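Local coordinates for protein Polyphosphate:AMP phosphotransferase (Pseudomonas aeruginosa PAO1, PDB 3CZP) that transfers phosphate from inorganic polyphosphate to AMP to make ADP, and less efficiently to GMP, with magnesium as cofactor, at residues 11-16 with 218-223; 45-50 with 149-154; 374-379 with 450-455; 404-409 with 463-468. One frame throughout, in Å; residues are numbered along the deposited sequence.

Interaction 1 (11-16 with 218-223); sequences HSIDKD and ERYRAL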
loop_
_atom_site.group_PDB
_atom_site.type_symbol
_atom_site.label_atom_id
_atom_site.label_comp_id
_atom_site.label_asym_id
_atom_site.label_seq_id
_atom_site.Cartn_x
_atom_site.Cartn_y
_atom_site.Cartn_z
ATOM N N HIS A 11 -38.522 -13.683 15.489
ATOM C CA HIS A 11 -38.014 -12.766 16.531
ATOM C C HIS A 11 -38.372 -11.298 16.221
ATOM O O HIS A 11 -38.270 -10.877 15.077
ATOM C CB HIS A 11 -36.499 -12.893 16.670
ATOM C CG HIS A 11 -36.010 -14.262 17.000
ATOM N ND1 HIS A 11 -35.800 -15.230 16.037
ATOM C CD2 HIS A 11 -35.609 -14.807 18.175
ATOM C CE1 HIS A 11 -35.311 -16.315 16.608
ATOM N NE2 HIS A 11 -35.168 -16.082 17.899
ATOM N N SER A 12 -38.801 -10.582 17.265
ATOM C CA SER A 12 -39.307 -9.193 17.254
ATOM C C SER A 12 -38.798 -8.492 18.495
ATOM O O SER A 12 -38.728 -9.114 19.560
ATOM C CB SER A 12 -40.830 -9.164 17.502
ATOM O OG SER A 12 -41.578 -9.223 16.315
ATOM N N ILE A 13 -38.572 -7.179 18.411
ATOM C CA ILE A 13 -38.388 -6.361 19.608
ATOM C C ILE A 13 -39.228 -5.110 19.417
ATOM O O ILE A 13 -39.195 -4.477 18.362
ATOM C CB ILE A 13 -36.916 -6.001 19.873
ATOM C CG1 ILE A 13 -36.119 -7.266 20.192
ATOM C CG2 ILE A 13 -36.777 -4.990 21.021
ATOM C CD1 ILE A 13 -34.626 -7.015 20.341
ATOM N N ASP A 14 -39.995 -4.775 20.447
ATOM C CA ASP A 14 -40.910 -3.626 20.405
ATOM C C ASP A 14 -40.143 -2.314 20.399
ATOM O O ASP A 14 -39.033 -2.229 20.899
ATOM C CB ASP A 14 -41.939 -3.675 21.562
ATOM C CG ASP A 14 -41.370 -3.202 22.862
ATOM O OD1 ASP A 14 -40.943 -4.045 23.687
ATOM O OD2 ASP A 14 -41.299 -1.978 23.043
ATOM N N LYS A 15 -40.764 -1.293 19.822
ATOM C CA LYS A 15 -40.133 0.020 19.668
ATOM C C LYS A 15 -39.557 0.628 20.973
ATOM O O LYS A 15 -38.478 1.153 20.981
ATOM C CB LYS A 15 -41.106 0.982 18.991
ATOM C CG LYS A 15 -40.556 2.382 18.836
ATOM C CD LYS A 15 -41.588 3.363 18.218
ATOM C CE LYS A 15 -41.405 4.823 18.773
ATOM N NZ LYS A 15 -42.146 5.125 20.101
ATOM N N ASP A 16 -40.292 0.562 22.068
ATOM C CA ASP A 16 -39.882 1.208 23.301
ATOM C C ASP A 16 -38.726 0.462 24.004
ATOM O O ASP A 16 -37.809 1.085 24.507
ATOM C CB ASP A 16 -41.092 1.386 24.171
ATOM C CG ASP A 16 -42.153 2.248 23.485
ATOM O OD1 ASP A 16 -41.959 3.485 23.442
ATOM O OD2 ASP A 16 -43.135 1.690 22.953
ATOM N N GLU A 218 -36.454 -5.329 11.898
ATOM C CA GLU A 218 -35.367 -4.346 11.862
ATOM C C GLU A 218 -34.799 -4.123 13.269
ATOM O O GLU A 218 -33.580 -4.123 13.486
ATOM C CB GLU A 218 -35.881 -2.996 11.396
ATOM C CG GLU A 218 -36.111 -2.776 9.947
ATOM C CD GLU A 218 -36.608 -1.319 9.705
ATOM O OE1 GLU A 218 -37.507 -0.824 10.438
ATOM O OE2 GLU A 218 -36.057 -0.642 8.814
ATOM N N ARG A 219 -35.699 -3.917 14.229
ATOM C CA ARG A 219 -35.300 -3.704 15.625
ATOM C C ARG A 219 -34.562 -4.891 16.224
ATOM O O ARG A 219 -33.482 -4.758 16.763
ATOM C CB ARG A 219 -36.518 -3.370 16.482
ATOM C CG ARG A 219 -37.099 -2.047 16.111
ATOM C CD ARG A 219 -38.172 -1.634 16.978
ATOM N NE ARG A 219 -38.833 -0.532 16.311
ATOM C CZ ARG A 219 -40.004 -0.595 15.675
ATOM N NH1 ARG A 219 -40.474 0.515 15.109
ATOM N NH2 ARG A 219 -40.714 -1.719 15.616
ATOM N N TYR A 220 -35.131 -6.073 16.121
ATOM C CA TYR A 220 -34.439 -7.259 16.613
ATOM C C TYR A 220 -33.053 -7.498 15.947
ATOM O O TYR A 220 -32.102 -7.859 16.623
ATOM C CB TYR A 220 -35.288 -8.489 16.364
ATOM C CG TYR A 220 -34.569 -9.772 16.641
ATOM C CD1 TYR A 220 -34.464 -10.261 17.930
ATOM C CD2 TYR A 220 -33.971 -10.477 15.619
ATOM C CE1 TYR A 220 -33.795 -11.420 18.195
ATOM C CE2 TYR A 220 -33.282 -11.646 15.875
ATOM C CZ TYR A 220 -33.238 -12.141 17.171
ATOM O OH TYR A 220 -32.529 -13.296 17.422
ATOM N N ARG A 221 -32.990 -7.372 14.630
ATOM C CA ARG A 221 -31.781 -7.706 13.903
ATOM C C ARG A 221 -30.621 -6.758 14.247
ATOM O O ARG A 221 -29.496 -7.213 14.466
ATOM C CB ARG A 221 -32.049 -7.782 12.382
ATOM C CG ARG A 221 -32.115 -6.446 11.664
ATOM C CD ARG A 221 -32.586 -6.635 10.220
ATOM N NE ARG A 221 -32.748 -5.365 9.543
ATOM C CZ ARG A 221 -33.517 -5.143 8.470
ATOM N NH1 ARG A 221 -34.236 -6.107 7.921
ATOM N NH2 ARG A 221 -33.533 -3.930 7.910
ATOM N N ALA A 222 -30.894 -5.444 14.328
ATOM C CA ALA A 222 -29.843 -4.476 14.637
ATOM C C ALA A 222 -29.362 -4.572 16.045
ATOM O O ALA A 222 -28.166 -4.546 16.282
ATOM C CB ALA A 222 -30.287 -3.045 14.376
ATOM N N LEU A 223 -30.302 -4.601 16.985
ATOM C CA LEU A 223 -29.966 -4.751 18.378
ATOM C C LEU A 223 -29.212 -6.037 18.678
ATOM O O LEU A 223 -28.325 -6.038 19.514
ATOM C CB LEU A 223 -31.228 -4.668 19.249
ATOM C CG LEU A 223 -31.033 -4.252 20.716
ATOM C CD1 LEU A 223 -30.300 -2.960 20.861
ATOM C CD2 LEU A 223 -32.380 -4.166 21.450
HETATM O O HOH W 1 -40.654 -4.477 16.275
#
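His11 lies against the ring of Tyr220. Its CB sits over the centre of the ring face, 3.3 Å from the centroid, in a CH-pi contact. The imidazole is nearly parallel to the phenol, with planes at 20°, but it is slid outward. The rings therefore barely overlap, and Tyr220 OH lies over the rim of the imidazole, 3.5 Å from His11 CD2. His11 ND1 is hydrogen-bonded to Glu214. Tyr220 has its CG anti to the backbone N (chi1 171°), which turns the ring so that one face lies against His11 CB.

Ile13 is the apolar centre. Its CD1 touches Tyr220 CA at 3.7 Å and Leu223 CD2 at 3.8 Å. Ile13 N and Tyr220 N both bond to Asp217 OD2, which joins the loop to the start of helix 218-238. A water donates to Ile13 O and accepts from Arg219 NH2 at 2.8 Å, in the plane of the guanidinium. Asp14 is the N-cap of helix 15-39 and bonds to Thr17. Lys15 lays its CB over one face of the Arg219 guanidinium, 3.8 Å from Arg219 CZ.

No direct hydrogen bond spans the two segments. A CH-pi contact and apolar packing carry the contact, and its polar links run through a water and Asp217.

Interaction 2 (45-50 with 149-154); sequences IILING and LFKFWF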
loop_
_atom_site.group_PDB
_atom_site.type_symbol
_atom_site.label_atom_id
_atom_site.label_comp_id
_atom_site.label_asym_id
_atom_site.label_seq_id
_atom_site.Cartn_x
_atom_site.Cartn_y
_atom_site.Cartn_z
ATOM N N ILE A 45 -12.625 -7.780 12.720
ATOM C CA ILE A 45 -13.151 -8.038 11.403
ATOM C C ILE A 45 -14.563 -8.572 11.515
ATOM O O ILE A 45 -14.817 -9.517 12.271
ATOM C CB ILE A 45 -12.270 -9.073 10.614
ATOM C CG1 ILE A 45 -10.838 -8.568 10.586
ATOM C CG2 ILE A 45 -12.952 -9.407 9.165
ATOM C CD1 ILE A 45 -9.771 -9.660 10.155
ATOM N N ILE A 46 -15.454 -7.980 10.743
ATOM C CA ILE A 46 -16.861 -8.342 10.725
ATOM C C ILE A 46 -17.276 -8.714 9.300
ATOM O O ILE A 46 -17.171 -7.924 8.414
ATOM C CB ILE A 46 -17.770 -7.167 11.238
ATOM C CG1 ILE A 46 -17.332 -6.661 12.647
ATOM C CG2 ILE A 46 -19.230 -7.545 11.150
ATOM C CD1 ILE A 46 -17.993 -5.266 13.063
ATOM N N LEU A 47 -17.680 -9.972 9.117
ATOM C CA LEU A 47 -18.238 -10.469 7.844
ATOM C C LEU A 47 -19.754 -10.418 7.856
ATOM O O LEU A 47 -20.402 -10.758 8.846
ATOM C CB LEU A 47 -17.754 -11.864 7.546
ATOM C CG LEU A 47 -16.248 -12.206 7.719
ATOM C CD1 LEU A 47 -15.986 -13.676 7.267
ATOM C CD2 LEU A 47 -15.329 -11.175 7.083
ATOM N N ILE A 48 -20.296 -9.989 6.727
ATOM C CA ILE A 48 -21.720 -9.709 6.539
ATOM C C ILE A 48 -22.154 -10.542 5.365
ATOM O O ILE A 48 -21.602 -10.383 4.286
ATOM C CB ILE A 48 -22.008 -8.152 6.291
ATOM C CG1 ILE A 48 -21.472 -7.328 7.470
ATOM C CG2 ILE A 48 -23.470 -7.899 5.983
ATOM C CD1 ILE A 48 -22.156 -7.589 8.835
ATOM N N ASN A 49 -23.091 -11.453 5.615
ATOM C CA ASN A 49 -23.552 -12.440 4.683
ATOM C C ASN A 49 -25.019 -12.802 4.926
ATOM O O ASN A 49 -25.593 -12.359 5.919
ATOM C CB ASN A 49 -22.717 -13.700 4.884
ATOM C CG ASN A 49 -21.242 -13.551 4.387
ATOM O OD1 ASN A 49 -20.326 -13.408 5.206
ATOM N ND2 ASN A 49 -21.031 -13.612 3.057
ATOM N N GLY A 50 -25.620 -13.557 4.000
ATOM C CA GLY A 50 -26.971 -14.008 4.132
ATOM C C GLY A 50 -27.926 -13.718 2.991
ATOM O O GLY A 50 -27.521 -13.524 1.858
ATOM N N LEU A 149 -12.910 -11.854 15.192
ATOM C CA LEU A 149 -13.599 -12.134 13.961
ATOM C C LEU A 149 -15.042 -12.490 14.241
ATOM O O LEU A 149 -15.363 -13.508 14.892
ATOM C CB LEU A 149 -12.929 -13.302 13.241
ATOM C CG LEU A 149 -13.666 -13.778 11.975
ATOM C CD1 LEU A 149 -13.757 -12.666 10.920
ATOM C CD2 LEU A 149 -12.974 -14.964 11.372
ATOM N N PHE A 150 -15.928 -11.643 13.786
ATOM C CA PHE A 150 -17.361 -11.891 13.854
ATOM C C PHE A 150 -17.874 -12.293 12.470
ATOM O O PHE A 150 -17.495 -11.665 11.475
ATOM C CB PHE A 150 -18.079 -10.596 14.252
ATOM C CG PHE A 150 -17.772 -10.121 15.640
ATOM C CD1 PHE A 150 -18.564 -10.547 16.734
ATOM C CD2 PHE A 150 -16.767 -9.179 15.868
ATOM C CE1 PHE A 150 -18.311 -10.061 18.005
ATOM C CE2 PHE A 150 -16.507 -8.735 17.138
ATOM C CZ PHE A 150 -17.269 -9.175 18.203
ATOM N N LYS A 151 -18.774 -13.284 12.383
ATOM C CA LYS A 151 -19.464 -13.592 11.120
ATOM C C LYS A 151 -21.011 -13.598 11.320
ATOM O O LYS A 151 -21.549 -14.375 12.099
ATOM C CB LYS A 151 -18.995 -14.923 10.549
ATOM C CG LYS A 151 -17.488 -15.101 10.526
ATOM C CD LYS A 151 -17.123 -16.347 9.852
ATOM C CE LYS A 151 -16.717 -17.431 10.842
ATOM N NZ LYS A 151 -16.522 -18.549 10.052
ATOM N N PHE A 152 -21.710 -12.763 10.565
ATOM C CA PHE A 152 -23.127 -12.643 10.718
ATOM C C PHE A 152 -23.786 -13.088 9.457
ATOM O O PHE A 152 -23.465 -12.611 8.349
ATOM C CB PHE A 152 -23.569 -11.213 11.087
ATOM C CG PHE A 152 -23.100 -10.751 12.409
ATOM C CD1 PHE A 152 -23.739 -11.129 13.581
ATOM C CD2 PHE A 152 -22.019 -9.879 12.499
ATOM C CE1 PHE A 152 -23.272 -10.658 14.806
ATOM C CE2 PHE A 152 -21.586 -9.377 13.721
ATOM C CZ PHE A 152 -22.177 -9.774 14.851
ATOM N N TRP A 153 -24.724 -13.998 9.638
ATOM C CA TRP A 153 -25.616 -14.442 8.598
ATOM C C TRP A 153 -27.029 -13.923 8.872
ATOM O O TRP A 153 -27.706 -14.374 9.783
ATOM C CB TRP A 153 -25.617 -15.982 8.530
ATOM C CG TRP A 153 -26.610 -16.551 7.513
ATOM C CD1 TRP A 153 -27.945 -16.622 7.641
ATOM C CD2 TRP A 153 -26.300 -17.112 6.246
ATOM N NE1 TRP A 153 -28.513 -17.155 6.510
ATOM C CE2 TRP A 153 -27.509 -17.479 5.644
ATOM C CE3 TRP A 153 -25.114 -17.328 5.548
ATOM C CZ2 TRP A 153 -27.558 -18.104 4.419
ATOM C CZ3 TRP A 153 -25.181 -17.931 4.303
ATOM C CH2 TRP A 153 -26.371 -18.307 3.766
ATOM N N PHE A 154 -27.446 -12.963 8.061
ATOM C CA PHE A 154 -28.758 -12.361 8.094
ATOM C C PHE A 154 -29.743 -13.254 7.352
ATOM O O PHE A 154 -29.560 -13.525 6.144
ATOM C CB PHE A 154 -28.705 -10.973 7.440
ATOM C CG PHE A 154 -27.934 -9.963 8.253
ATOM C CD1 PHE A 154 -28.591 -9.040 9.056
ATOM C CD2 PHE A 154 -26.540 -9.995 8.295
ATOM C CE1 PHE A 154 -27.879 -8.164 9.857
ATOM C CE2 PHE A 154 -25.822 -9.068 9.071
ATOM C CZ PHE A 154 -26.484 -8.176 9.839
#
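Ile45 O accepts from Phe150 N at 2.8 Å, the first of five backbone hydrogen bonds between two parallel strands. Leu47 and Asn49 each use both N and O in this ladder. Asn49 N to Phe152 O is the most bent, at 139° about the hydrogen.

Side chains alternate between the two faces. On one, Ile46 CG2 meets the edge of the Phe152 ring, 3.9 Å from CD2. Ile48 CD1 lies at the edge of the Phe154 ring, 4.0 Å from CE2. On the other, Leu149 CD1 touches Ile45 CG2 at 3.8 Å, and Leu47 lies side by side with Lys151, CD1 touching CG and CD. Gly50 CA sits over the six-membered ring of Trp153, 3.9 Å from its centroid. A chi1 of 176° swings the indole over the glycine.

Further out, Glu139, Thr203 O and Tyr111 OH hold Lys151 NZ. Asn109 fixes Asn49 OD1, and Phe4 stacks on Trp153. Gly50 O bonds to Lys56 NZ of helix 56-66, which also covers Ile48 and Phe154. Helix 110-119 packs on Leu47 and Asn49. Strand 44-50 is central in the five-stranded parallel sheet, consistent with the family's P-loop NTPase relationship. Strand 148-155 is its neighbour; 103-107 and 210-214 flank the pair.

Interaction 3 (374-379 with 450-455); sequences ERIEGF and VDAVGD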
loop_
_atom_site.group_PDB
_atom_site.type_symbol
_atom_site.label_atom_id
_atom_site.label_comp_id
_atom_site.label_asym_id
_atom_site.label_seq_id
_atom_site.Cartn_x
_atom_site.Cartn_y
_atom_site.Cartn_z
ATOM N N GLU A 374 13.358 -16.126 14.170
ATOM C CA GLU A 374 12.411 -15.859 15.249
ATOM C C GLU A 374 12.373 -16.996 16.266
ATOM O O GLU A 374 12.305 -16.740 17.452
ATOM C CB GLU A 374 10.999 -15.616 14.713
ATOM C CG GLU A 374 10.886 -14.383 13.827
ATOM C CD GLU A 374 9.435 -13.989 13.458
ATOM O OE1 GLU A 374 8.450 -14.577 13.932
ATOM O OE2 GLU A 374 9.302 -13.045 12.681
ATOM N N ARG A 375 12.358 -18.236 15.777
ATOM C CA ARG A 375 12.360 -19.424 16.608
ATOM C C ARG A 375 13.570 -19.408 17.535
ATOM O O ARG A 375 13.456 -19.507 18.760
ATOM C CB ARG A 375 12.414 -20.679 15.709
ATOM C CG ARG A 375 12.789 -21.962 16.453
ATOM C CD ARG A 375 12.598 -23.220 15.544
ATOM N NE ARG A 375 13.394 -24.383 16.012
ATOM C CZ ARG A 375 13.199 -25.653 15.620
ATOM N NH1 ARG A 375 12.215 -25.970 14.790
ATOM N NH2 ARG A 375 13.969 -26.630 16.091
ATOM N N ILE A 376 14.724 -19.236 16.921
ATOM C CA ILE A 376 16.016 -19.199 17.600
ATOM C C ILE A 376 16.211 -18.046 18.565
ATOM O O ILE A 376 16.698 -18.267 19.655
ATOM C CB ILE A 376 17.165 -19.261 16.570
ATOM C CG1 ILE A 376 17.206 -20.682 16.016
ATOM C CG2 ILE A 376 18.575 -18.909 17.216
ATOM C CD1 ILE A 376 17.954 -20.812 14.776
ATOM N N GLU A 377 15.851 -16.830 18.200
ATOM C CA GLU A 377 16.028 -15.696 19.129
ATOM C C GLU A 377 14.834 -15.495 20.080
ATOM O O GLU A 377 14.941 -14.734 21.051
ATOM C CB GLU A 377 16.288 -14.386 18.370
ATOM C CG GLU A 377 17.516 -14.396 17.499
ATOM C CD GLU A 377 18.782 -14.753 18.242
ATOM O OE1 GLU A 377 18.884 -14.433 19.452
ATOM O OE2 GLU A 377 19.674 -15.379 17.608
ATOM N N GLY A 378 13.716 -16.158 19.772
ATOM C CA GLY A 378 12.479 -16.030 20.529
ATOM C C GLY A 378 11.752 -14.744 20.217
ATOM O O GLY A 378 11.238 -14.086 21.109
ATOM N N PHE A 379 11.703 -14.356 18.953
ATOM C CA PHE A 379 10.987 -13.151 18.608
ATOM C C PHE A 379 9.491 -13.452 18.510
ATOM O O PHE A 379 8.673 -12.532 18.369
ATOM C CB PHE A 379 11.537 -12.531 17.319
ATOM C CG PHE A 379 12.971 -12.043 17.419
ATOM C CD1 PHE A 379 13.490 -11.519 18.613
ATOM C CD2 PHE A 379 13.789 -12.074 16.308
ATOM C CE1 PHE A 379 14.822 -11.052 18.698
ATOM C CE2 PHE A 379 15.126 -11.615 16.379
ATOM C CZ PHE A 379 15.635 -11.106 17.586
ATOM N N VAL A 450 20.868 -25.683 12.392
ATOM C CA VAL A 450 20.851 -27.004 11.756
ATOM C C VAL A 450 19.531 -27.700 12.104
ATOM O O VAL A 450 18.787 -28.161 11.207
ATOM C CB VAL A 450 22.080 -27.881 12.160
ATOM C CG1 VAL A 450 21.997 -29.259 11.510
ATOM C CG2 VAL A 450 23.392 -27.210 11.753
ATOM N N ASP A 451 19.195 -27.696 13.396
ATOM C CA ASP A 451 17.943 -28.313 13.847
ATOM C C ASP A 451 16.743 -27.646 13.200
ATOM O O ASP A 451 15.826 -28.324 12.762
ATOM C CB ASP A 451 17.778 -28.240 15.361
ATOM C CG ASP A 451 18.659 -29.200 16.079
ATOM O OD1 ASP A 451 19.115 -30.213 15.484
ATOM O OD2 ASP A 451 18.905 -28.928 17.266
ATOM N N ALA A 452 16.773 -26.325 13.131
ATOM C CA ALA A 452 15.683 -25.537 12.551
ATOM C C ALA A 452 15.526 -25.647 11.025
ATOM O O ALA A 452 14.391 -25.691 10.476
ATOM C CB ALA A 452 15.848 -24.060 12.988
ATOM N N VAL A 453 16.648 -25.666 10.318
ATOM C CA VAL A 453 16.626 -25.878 8.847
ATOM C C VAL A 453 16.126 -27.285 8.545
ATOM O O VAL A 453 15.286 -27.468 7.669
ATOM C CB VAL A 453 18.021 -25.610 8.197
ATOM C CG1 VAL A 453 18.053 -25.955 6.696
ATOM C CG2 VAL A 453 18.363 -24.148 8.422
ATOM N N GLY A 454 16.573 -28.260 9.320
ATOM C CA GLY A 454 16.069 -29.615 9.210
ATOM C C GLY A 454 14.571 -29.748 9.343
ATOM O O GLY A 454 13.928 -30.423 8.543
ATOM N N ASP A 455 14.006 -29.123 10.371
ATOM C CA ASP A 455 12.571 -29.142 10.585
ATOM C C ASP A 455 11.821 -28.450 9.502
ATOM O O ASP A 455 10.772 -28.939 9.067
ATOM C CB ASP A 455 12.204 -28.491 11.912
ATOM C CG ASP A 455 12.687 -29.275 13.074
ATOM O OD1 ASP A 455 13.024 -30.473 12.893
ATOM O OD2 ASP A 455 12.704 -28.721 14.184
#
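Asp451 CB lies 4.2 Å from Arg375 NH2, at the margin of the contact. Its carboxylate turns to Arg259 in a salt bridge. Next comes Ala452. Its CA sits over the centre of one face of the Arg375 guanidinium, and its CB is 3.9 Å from Arg375 NE. The same methyl meets Ile376 CD1 at 4.3 Å.

Asp455, one turn on from Asp451, makes the salt bridge across the contact. Its OD2 accepts from Arg375 NH1 at 2.9 Å and from Arg375 NH2 at 3.1 Å, an end-on grip on a single oxygen. The NH1 bond uses the anti lone pair. NH2 meets OD2 on the anti side too, but 29° out of the carboxylate plane. OD2 lies in the guanidinium plane, and the two flat groups are turned 41° apart. Arg375 reaches this far because its chain stays extended. Asn258 binds the other oxygen, OD1, and Trp385 adds a cation-pi contact to Arg375.

This is a helix-to-helix salt bridge near the surface. It ties helix 370-377 to helix 446-460 within the second PPK2 domain.

Interaction 4 (404-409 with 463-468); sequences IIVVKF and EIAPWT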
loop_
_atom_site.group_PDB
_atom_site.type_symbol
_atom_site.label_atom_id
_atom_site.label_comp_id
_atom_site.label_asym_id
_atom_site.label_seq_id
_atom_site.Cartn_x
_atom_site.Cartn_y
_atom_site.Cartn_z
ATOM N N ILE A 404 1.680 -19.467 -9.916
ATOM C CA ILE A 404 2.967 -18.926 -9.505
ATOM C C ILE A 404 3.916 -20.078 -9.302
ATOM O O ILE A 404 3.602 -21.058 -8.641
ATOM C CB ILE A 404 2.877 -18.044 -8.221
ATOM C CG1 ILE A 404 1.783 -16.958 -8.421
ATOM C CG2 ILE A 404 4.239 -17.494 -7.864
ATOM C CD1 ILE A 404 1.755 -15.818 -7.385
ATOM N N ILE A 405 5.085 -19.937 -9.915
ATOM C CA ILE A 405 6.193 -20.872 -9.798
ATOM C C ILE A 405 7.031 -20.529 -8.594
ATOM O O ILE A 405 7.654 -19.508 -8.554
ATOM C CB ILE A 405 7.047 -20.834 -11.076
ATOM C CG1 ILE A 405 6.166 -21.104 -12.312
ATOM C CG2 ILE A 405 8.229 -21.855 -11.020
ATOM C CD1 ILE A 405 6.886 -20.844 -13.599
ATOM N N VAL A 406 7.073 -21.409 -7.618
ATOM C CA VAL A 406 7.761 -21.144 -6.374
ATOM C C VAL A 406 9.050 -22.005 -6.239
ATOM O O VAL A 406 9.008 -23.264 -6.238
ATOM C CB VAL A 406 6.804 -21.395 -5.222
ATOM C CG1 VAL A 406 7.499 -21.225 -3.895
ATOM C CG2 VAL A 406 5.538 -20.497 -5.369
ATOM N N VAL A 407 10.191 -21.320 -6.146
ATOM C CA VAL A 407 11.485 -21.973 -5.987
ATOM C C VAL A 407 12.105 -21.503 -4.665
ATOM O O VAL A 407 12.038 -20.322 -4.361
ATOM C CB VAL A 407 12.357 -21.684 -7.229
ATOM C CG1 VAL A 407 13.621 -22.472 -7.157
ATOM C CG2 VAL A 407 11.573 -22.142 -8.544
ATOM N N LYS A 408 12.661 -22.418 -3.865
ATOM C CA LYS A 408 13.176 -22.108 -2.524
ATOM C C LYS A 408 14.596 -22.659 -2.315
ATOM O O LYS A 408 14.830 -23.853 -2.467
ATOM C CB LYS A 408 12.251 -22.748 -1.469
ATOM C CG LYS A 408 10.843 -22.168 -1.390
ATOM C CD LYS A 408 10.069 -22.782 -0.228
ATOM C CE LYS A 408 9.655 -24.225 -0.453
ATOM N NZ LYS A 408 8.634 -24.778 0.583
ATOM N N PHE A 409 15.534 -21.798 -1.942
ATOM C CA PHE A 409 16.936 -22.175 -1.805
ATOM C C PHE A 409 17.423 -22.026 -0.360
ATOM O O PHE A 409 17.261 -20.980 0.253
ATOM C CB PHE A 409 17.820 -21.290 -2.729
ATOM C CG PHE A 409 17.520 -21.437 -4.231
ATOM C CD1 PHE A 409 17.897 -22.582 -4.936
ATOM C CD2 PHE A 409 16.857 -20.445 -4.916
ATOM C CE1 PHE A 409 17.616 -22.721 -6.250
ATOM C CE2 PHE A 409 16.603 -20.583 -6.261
ATOM C CZ PHE A 409 16.974 -21.715 -6.923
ATOM N N GLU A 463 5.514 -31.420 -2.376
ATOM C CA GLU A 463 5.423 -31.672 -3.809
ATOM C C GLU A 463 5.199 -30.389 -4.619
ATOM O O GLU A 463 5.778 -30.212 -5.677
ATOM C CB GLU A 463 4.298 -32.679 -4.063
ATOM C CG GLU A 463 3.917 -32.937 -5.544
ATOM C CD GLU A 463 4.485 -34.240 -6.109
ATOM O OE1 GLU A 463 5.636 -34.628 -5.772
ATOM O OE2 GLU A 463 3.768 -34.868 -6.922
ATOM N N ILE A 464 4.358 -29.505 -4.087
ATOM C CA ILE A 464 4.038 -28.207 -4.689
ATOM C C ILE A 464 5.215 -27.225 -4.660
ATOM O O ILE A 464 5.467 -26.558 -5.624
ATOM C CB ILE A 464 2.810 -27.564 -3.962
ATOM C CG1 ILE A 464 1.516 -28.179 -4.503
ATOM C CG2 ILE A 464 2.861 -26.024 -4.005
ATOM C CD1 ILE A 464 0.232 -27.682 -3.732
ATOM N N ALA A 465 5.919 -27.173 -3.549
ATOM C CA ALA A 465 7.086 -26.304 -3.378
ATOM C C ALA A 465 8.217 -27.002 -2.655
ATOM O O ALA A 465 8.353 -26.842 -1.443
ATOM C CB ALA A 465 6.693 -25.023 -2.598
ATOM N N PRO A 466 9.065 -27.764 -3.389
ATOM C CA PRO A 466 10.215 -28.378 -2.729
ATOM C C PRO A 466 11.311 -27.393 -2.320
ATOM O O PRO A 466 11.549 -26.378 -2.976
ATOM C CB PRO A 466 10.737 -29.390 -3.759
ATOM C CG PRO A 466 10.115 -29.034 -5.060
ATOM C CD PRO A 466 8.977 -28.095 -4.825
ATOM N N TRP A 467 11.972 -27.691 -1.205
ATOM C CA TRP A 467 13.217 -27.022 -0.871
ATOM C C TRP A 467 14.414 -27.564 -1.677
ATOM O O TRP A 467 14.558 -28.754 -1.799
ATOM C CB TRP A 467 13.516 -27.213 0.598
ATOM C CG TRP A 467 12.882 -26.180 1.419
ATOM C CD1 TRP A 467 11.752 -26.309 2.115
ATOM C CD2 TRP A 467 13.353 -24.841 1.627
ATOM N NE1 TRP A 467 11.466 -25.161 2.760
ATOM C CE2 TRP A 467 12.418 -24.219 2.474
ATOM C CE3 TRP A 467 14.477 -24.115 1.184
ATOM C CZ2 TRP A 467 12.542 -22.891 2.894
ATOM C CZ3 TRP A 467 14.605 -22.791 1.577
ATOM C CH2 TRP A 467 13.657 -22.186 2.453
ATOM N N THR A 468 15.281 -26.664 -2.160
ATOM C CA THR A 468 16.539 -27.027 -2.816
ATOM C C THR A 468 17.646 -26.626 -1.918
ATOM O O THR A 468 17.783 -25.465 -1.611
ATOM C CB THR A 468 16.740 -26.278 -4.157
ATOM O OG1 THR A 468 15.568 -26.446 -4.947
ATOM C CG2 THR A 468 18.024 -26.786 -4.949
HETATM O O HOH W 2 9.727 -24.413 -3.999
HETATM O O HOH W 3 13.035 -25.410 -5.038
#
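Lys408 packs closely against Trp467. Its CB lies over the six-membered ring in a CH-pi contact, 3.8 Å from the centroid, and the chain crosses the indole at about a right angle. A bend at chi3 (-72°) brings NZ back to Ala465 O, 2.9 Å away, in a weak hydrogen bond. NZ also forms a salt bridge with Glu396 and hydrogen bonds with Thr460 O and Tyr368 OH, which satisfy this buried group. At the indole edge, Phe409 O approaches Trp467 CZ3 at 3.5 Å. Thr468 N donates to Lys408 O at 2.9 Å.

Toward Pro466 the second segment is loop and stands off from strand 404-412. One water donates to Val406 O and Pro466 O. A second donates to Pro466 O, accepts from Lys408 N and bonds to Thr468 OG1. Val406 CG1 only grazes Ala465 CB at 4.1 Å.

The parallel sheet has strand order 2-3-1-4-5, consistent with the family's P-loop NTPase relationship. Strand 404-412 lies between 300-307 and outermost 467-471. Helix 475-496 packs on Phe409 and Thr468, and helix 382-402 on Ala465.

The first contact from the N terminus is interaction 1, where the lead-in to helix 15-39 meets helix 218-238 and closes almost the whole first PPK2 domain. Interaction 2 falls within that loop. It pairs central strand 44-50, which follows helix 15-39, with its neighbour 148-155 in the first sheet. Interactions 3 and 4 come later, in the second PPK2 domain, across the centre of the chain. They cross: 374-379 and 404-409 come first, then 450-455 and 463-468. Interaction 3 joins two helices, and interaction 4 adds the edge strand to the second sheet. Their centres are about 20 Å apart, against 54 Å between those of interactions 1 and 3.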